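Local coordinates for protein pectate lyase 1 (Juniperus ashei, PDB 1PXZ) that cleaves pectate, a polygalacturonan, by calcium-dependent beta-elimination with low activity and is the major allergen of mountain cedar pollen, at residues F109-S114 and T154-T159; T57-A62 and I78-P83. All coordinates share one frame; numbering follows the deposited sequence.

Contact 1 of 2, residues F109-S114 and T154-T159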
loop_
_atom_site.group_PDB
_atom_site.type_symbol
_atom_site.label_atom_id
_atom_site.label_comp_id
_atom_site.label_asym_id
_atom_site.label_seq_id
_atom_site.Cartn_x
_atom_site.Cartn_y
_atom_site.Cartn_z
ATOM N N PHE A 109 11.067 -1.530 -4.240
ATOM C CA PHE A 109 11.675 -0.826 -3.128
ATOM C C PHE A 109 11.723 0.669 -3.420
ATOM O O PHE A 109 12.020 1.099 -4.523
ATOM C CB PHE A 109 13.103 -1.333 -2.849
ATOM C CG PHE A 109 13.156 -2.748 -2.290
ATOM C CD1 PHE A 109 12.918 -3.853 -3.097
ATOM C CD2 PHE A 109 13.443 -2.959 -0.953
ATOM C CE1 PHE A 109 12.938 -5.153 -2.620
ATOM C CE2 PHE A 109 13.465 -4.250 -0.454
ATOM C CZ PHE A 109 13.225 -5.330 -1.275
ATOM N N MET A 110 11.422 1.459 -2.398
ATOM C CA MET A 110 11.563 2.910 -2.512
ATOM C C MET A 110 12.299 3.416 -1.276
ATOM O O MET A 110 11.899 3.083 -0.146
ATOM C CB MET A 110 10.196 3.578 -2.649
ATOM C CG MET A 110 9.544 3.358 -4.020
ATOM S SD MET A 110 7.751 3.388 -3.840
ATOM C CE MET A 110 7.498 1.745 -3.129
ATOM N N ARG A 111 13.367 4.185 -1.483
ATOM C CA ARG A 111 14.119 4.635 -0.302
ATOM C C ARG A 111 14.533 6.090 -0.482
ATOM O O ARG A 111 15.194 6.459 -1.451
ATOM C CB ARG A 111 15.333 3.751 -0.047
ATOM C CG ARG A 111 16.157 4.189 1.155
ATOM C CD ARG A 111 17.642 3.999 0.867
ATOM N NE ARG A 111 17.967 2.612 0.582
ATOM C CZ ARG A 111 19.004 2.180 -0.125
ATOM N NH1 ARG A 111 19.861 3.051 -0.643
ATOM N NH2 ARG A 111 19.183 0.877 -0.310
ATOM N N LYS A 112 14.123 6.949 0.443
ATOM C CA LYS A 112 14.479 8.363 0.326
ATOM C C LYS A 112 14.088 8.987 -1.007
ATOM O O LYS A 112 14.900 9.656 -1.656
ATOM C CB LYS A 112 15.987 8.541 0.551
ATOM C CG LYS A 112 16.440 8.142 1.947
ATOM C CD LYS A 112 17.906 8.506 2.145
ATOM C CE LYS A 112 18.248 8.632 3.622
ATOM N NZ LYS A 112 17.108 8.229 4.493
ATOM N N VAL A 113 12.847 8.769 -1.412
ATOM C CA VAL A 113 12.298 9.341 -2.637
ATOM C C VAL A 113 10.886 9.843 -2.354
ATOM O O VAL A 113 10.305 9.458 -1.330
ATOM C CB VAL A 113 12.271 8.319 -3.790
ATOM C CG1 VAL A 113 13.682 7.911 -4.201
ATOM C CG2 VAL A 113 11.460 7.089 -3.405
ATOM N N SER A 114 10.335 10.656 -3.233
ATOM C CA SER A 114 8.961 11.126 -3.178
ATOM C C SER A 114 8.247 11.036 -4.517
ATOM O O SER A 114 8.938 10.942 -5.539
ATOM C CB SER A 114 8.906 12.624 -2.799
ATOM O OG SER A 114 9.637 12.771 -1.597
ATOM N N THR A 154 8.237 -2.086 -0.593
ATOM C CA THR A 154 8.890 -1.619 0.642
ATOM C C THR A 154 9.172 -0.129 0.551
ATOM O O THR A 154 9.725 0.266 -0.479
ATOM C CB THR A 154 10.213 -2.363 0.892
ATOM O OG1 THR A 154 9.939 -3.750 1.099
ATOM C CG2 THR A 154 10.885 -1.847 2.157
ATOM N N MET A 155 8.810 0.652 1.564
ATOM C CA MET A 155 9.080 2.093 1.535
ATOM C C MET A 155 9.882 2.487 2.774
ATOM O O MET A 155 9.447 2.190 3.892
ATOM C CB MET A 155 7.793 2.919 1.458
ATOM C CG MET A 155 7.081 2.807 0.106
ATOM S SD MET A 155 5.394 3.490 0.212
ATOM C CE MET A 155 4.621 2.008 0.882
ATOM N N ARG A 156 11.036 3.120 2.556
ATOM C CA ARG A 156 11.891 3.585 3.643
ATOM C C ARG A 156 12.141 5.076 3.442
ATOM O O ARG A 156 12.694 5.459 2.405
ATOM C CB ARG A 156 13.204 2.820 3.671
ATOM C CG ARG A 156 14.138 3.157 4.809
ATOM C CD ARG A 156 15.407 2.326 4.727
ATOM N NE ARG A 156 16.662 3.032 4.668
ATOM C CZ ARG A 156 17.035 4.272 4.451
ATOM N NH1 ARG A 156 16.183 5.260 4.210
ATOM N NH2 ARG A 156 18.336 4.574 4.468
ATOM N N ASN A 157 11.719 5.899 4.394
ATOM C CA ASN A 157 11.937 7.332 4.217
ATOM C C ASN A 157 11.334 7.849 2.918
ATOM O O ASN A 157 11.998 8.575 2.185
ATOM C CB ASN A 157 13.445 7.614 4.210
ATOM C CG ASN A 157 13.742 8.886 4.989
ATOM O OD1 ASN A 157 14.767 8.966 5.650
ATOM N ND2 ASN A 157 12.824 9.842 4.902
ATOM N N VAL A 158 10.085 7.474 2.652
ATOM C CA VAL A 158 9.352 7.913 1.469
ATOM C C VAL A 158 8.253 8.910 1.782
ATOM O O VAL A 158 7.529 8.760 2.777
ATOM C CB VAL A 158 8.708 6.678 0.779
ATOM C CG1 VAL A 158 7.800 7.127 -0.347
ATOM C CG2 VAL A 158 9.811 5.749 0.300
ATOM N N THR A 159 8.068 9.954 0.966
ATOM C CA THR A 159 6.901 10.815 1.216
ATOM C C THR A 159 6.117 10.991 -0.072
ATOM O O THR A 159 6.654 10.975 -1.191
ATOM C CB THR A 159 7.266 12.196 1.796
ATOM O OG1 THR A 159 7.977 12.930 0.788
ATOM C CG2 THR A 159 8.200 12.092 2.989
HETATM O O HOH W 1 11.499 11.175 1.469
#
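Three backbone hydrogen bonds tie Met110 and Lys112 to the strand beside them: Met110 N to Thr154 O, Arg156 N to Met110 O and Lys112 N to Arg156 O, each 2.8 Å long. The strand axes run 5° apart in the same direction. After the bend at Lys112 and Asn157 pairing resumes, with Thr159 N giving a 3.2 Å bond to Val113 O. Two successive coils of a right-handed parallel beta-helix, the pectate lyase fold, are thus stacked in register through strand and turn alike.

Side chains at matching positions lie alongside one another. Inside the beta-helix, Met110 and Met155 run side by side; chi3 of Met110 (-77°) bends its CE onto Met155 CG, a tight 3.4 Å approach. In a separate apolar contact, Val158 CG2 packs against Met110 CB.

On the outer face, Phe109 CD2 lies 3.8 Å from Thr154 CB; the Thr154 side chain is in turn near Asp177, probably a calcium ligand by similarity. Arg111 CG sits over one face of the Arg156 guanidinium, and the two guanidinium planes are 39° apart.

Polar side chains join the turns. Lys112 NZ bonds to Asn157 OD1 at 2.7 Å, from above the amide's carbonyl plane, and also lies 3.1 Å from Arg156 NH1, a like-charge approach without a bond. Beyond the bend, Ser114 OG and Thr159 OG1 share a hydrogen bond of 2.9 Å.

Contact 2 of 2, residues T57-A62 and I78-P83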
loop_
_atom_site.group_PDB
_atom_site.type_symbol
_atom_site.label_atom_id
_atom_site.label_comp_id
_atom_site.label_asym_id
_atom_site.label_seq_id
_atom_site.Cartn_x
_atom_site.Cartn_y
_atom_site.Cartn_z
ATOM N N THR A 57 13.875 -1.819 -20.577
ATOM C CA THR A 57 13.552 -2.692 -19.445
ATOM C C THR A 57 12.874 -1.898 -18.340
ATOM O O THR A 57 12.918 -0.662 -18.344
ATOM C CB THR A 57 14.791 -3.376 -18.823
ATOM O OG1 THR A 57 15.732 -2.364 -18.443
ATOM C CG2 THR A 57 15.427 -4.302 -19.854
ATOM N N LEU A 58 12.275 -2.618 -17.392
ATOM C CA LEU A 58 11.589 -1.922 -16.294
ATOM C C LEU A 58 12.580 -1.174 -15.428
ATOM O O LEU A 58 12.385 -0.021 -15.012
ATOM C CB LEU A 58 10.793 -2.968 -15.502
ATOM C CG LEU A 58 10.139 -2.441 -14.220
ATOM C CD1 LEU A 58 9.210 -1.287 -14.549
ATOM C CD2 LEU A 58 9.394 -3.570 -13.503
ATOM N N ARG A 59 13.723 -1.811 -15.107
ATOM C CA ARG A 59 14.661 -1.149 -14.200
ATOM C C ARG A 59 15.253 0.100 -14.828
ATOM O O ARG A 59 15.471 1.091 -14.138
ATOM C CB ARG A 59 15.785 -2.081 -13.751
ATOM C CG ARG A 59 16.719 -1.452 -12.704
ATOM C CD ARG A 59 17.831 -2.459 -12.393
ATOM N NE ARG A 59 17.307 -3.722 -11.869
ATOM C CZ ARG A 59 17.095 -3.950 -10.582
ATOM N NH1 ARG A 59 17.346 -3.022 -9.662
ATOM N NH2 ARG A 59 16.627 -5.126 -10.207
ATOM N N TYR A 60 15.519 0.089 -16.136
ATOM C CA TYR A 60 15.990 1.350 -16.732
ATOM C C TYR A 60 14.983 2.463 -16.525
ATOM O O TYR A 60 15.300 3.571 -16.123
ATOM C CB TYR A 60 16.229 1.131 -18.229
ATOM C CG TYR A 60 16.778 2.333 -18.978
ATOM C CD1 TYR A 60 18.150 2.531 -19.096
ATOM C CD2 TYR A 60 15.934 3.261 -19.573
ATOM C CE1 TYR A 60 18.675 3.625 -19.778
ATOM C CE2 TYR A 60 16.445 4.353 -20.251
ATOM C CZ TYR A 60 17.804 4.528 -20.353
ATOM O OH TYR A 60 18.269 5.629 -21.042
ATOM N N GLY A 61 13.709 2.253 -16.844
ATOM C CA GLY A 61 12.834 3.417 -16.676
ATOM C C GLY A 61 12.664 3.789 -15.215
ATOM O O GLY A 61 12.580 4.969 -14.859
ATOM N N ALA A 62 12.601 2.779 -14.345
ATOM C CA ALA A 62 12.340 3.056 -12.923
ATOM C C ALA A 62 13.487 3.788 -12.256
ATOM O O ALA A 62 13.302 4.454 -11.243
ATOM C CB ALA A 62 12.049 1.747 -12.202
ATOM N N ILE A 78 7.522 -10.645 -14.987
ATOM C CA ILE A 78 8.916 -10.212 -14.843
ATOM C C ILE A 78 9.517 -10.782 -13.569
ATOM O O ILE A 78 8.932 -10.670 -12.486
ATOM C CB ILE A 78 9.032 -8.671 -14.833
ATOM C CG1 ILE A 78 8.662 -7.990 -16.145
ATOM C CG2 ILE A 78 10.428 -8.278 -14.364
ATOM C CD1 ILE A 78 8.391 -6.504 -16.060
ATOM N N LYS A 79 10.685 -11.414 -13.720
ATOM C CA LYS A 79 11.396 -11.927 -12.551
ATOM C C LYS A 79 12.668 -11.098 -12.354
ATOM O O LYS A 79 13.618 -11.183 -13.143
ATOM C CB LYS A 79 11.746 -13.418 -12.646
ATOM C CG LYS A 79 12.455 -13.939 -11.389
ATOM C CD LYS A 79 12.710 -15.440 -11.457
ATOM C CE LYS A 79 13.332 -15.969 -10.179
ATOM N NZ LYS A 79 13.825 -17.371 -10.294
ATOM N N LEU A 80 12.685 -10.282 -11.307
ATOM C CA LEU A 80 13.861 -9.430 -11.101
ATOM C C LEU A 80 15.027 -10.181 -10.489
ATOM O O LEU A 80 14.853 -11.164 -9.756
ATOM C CB LEU A 80 13.489 -8.238 -10.213
ATOM C CG LEU A 80 12.403 -7.319 -10.765
ATOM C CD1 LEU A 80 11.876 -6.427 -9.649
ATOM C CD2 LEU A 80 12.935 -6.479 -11.916
ATOM N N LYS A 81 16.251 -9.708 -10.750
ATOM C CA LYS A 81 17.414 -10.416 -10.236
ATOM C C LYS A 81 17.900 -9.837 -8.908
ATOM O O LYS A 81 18.617 -10.516 -8.180
ATOM C CB LYS A 81 18.587 -10.363 -11.210
ATOM C CG LYS A 81 18.385 -11.092 -12.534
ATOM C CD LYS A 81 19.722 -11.167 -13.249
ATOM C CE LYS A 81 19.669 -12.021 -14.502
ATOM N NZ LYS A 81 18.580 -11.625 -15.427
ATOM N N MET A 82 17.521 -8.589 -8.645
ATOM C CA MET A 82 17.847 -7.908 -7.405
ATOM C C MET A 82 16.687 -6.987 -7.014
ATOM O O MET A 82 15.833 -6.741 -7.869
ATOM C CB MET A 82 19.133 -7.092 -7.555
ATOM C CG MET A 82 20.383 -7.960 -7.723
ATOM S SD MET A 82 20.831 -8.874 -6.239
ATOM C CE MET A 82 21.441 -7.546 -5.198
ATOM N N PRO A 83 16.637 -6.486 -5.797
ATOM C CA PRO A 83 15.577 -5.517 -5.452
ATOM C C PRO A 83 15.523 -4.372 -6.458
ATOM O O PRO A 83 16.552 -3.872 -6.908
ATOM C CB PRO A 83 16.054 -4.994 -4.093
ATOM C CG PRO A 83 16.783 -6.164 -3.498
ATOM C CD PRO A 83 17.542 -6.760 -4.669
#
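Arg59 reaches from the short helix to the carbonyl oxygens of Met82 and Pro83 and, with 80 Å² buried, dominates the contact. Its CG is anti to the backbone N, and the chain stays extended through chi2 before bending at chi3 (-60°), which presents the two terminal nitrogens to the loop. NH1 donates to Pro83 O at 3.0 Å in a nearly straight bond, 168° at the hydrogen. NH2 donates to Met82 O, also at 3.0 Å, but less straight, at 145°. Both oxygens lie at the guanidinium edge, within a few degrees of its plane, so the arginine's own geometry is well met. The carbonyls are less evenly used: NH1 is tilted from the Pro83 carbonyl plane, whereas NH2 stands well above that of Met82. Two consecutive peptide oxygens held in this way restrain rotation of the group. Its NE makes a salt bridge to Asp48, which also accepts from Lys81 N through its other carboxylate oxygen; the buried charge is therefore probably compensated.

Leu80, with 34 Å² buried, brings CD2 to 4.3 Å from Arg59 NH2, approaching the guanidinium obliquely.

Leu58 buries 48 Å² and provides the apolar part of the contact, its CD2 meeting Ile78 CD1 at 4.0 Å as the two side chains cross.

Thr57 N-caps the helix, its OG1 accepting a weak bond from Tyr60 N. The loop belongs to an IgE-binding region. Helix 58-63 packs against the beta-helix here: Leu58 also touches Ile70 and Phe72 of strand 68-72, while Leu58, Arg59 and Ala62 all rest on Leu84 of strand 84-85. Separately, Arg59 touches Val134 of strand 132-137, which pairs antiparallel with 141-145.

In the fold
Both segments of contact 2 precede those of contact 1 in the chain, and the two centres are about 17 Å apart. Strand 84-85, directly after the loop of contact 2, is one of the two outermost strands within this chain of an eight-stranded parallel sheet; strands 108-111 and 153-156 come next. Contact 2 therefore fixes helix 58-63 to the approach to that sheet, and contact 1 joins the next two strands, on successive coils of the beta-helix. They meet where Phe109 CE1 packs on Pro83 CB at 3.5 Å. Strand 174-179 follows with Asp177, a probable calcium ligand by similarity, so the strand order runs from the edge where helix 58-63 packs on Leu84 toward the probable metal site.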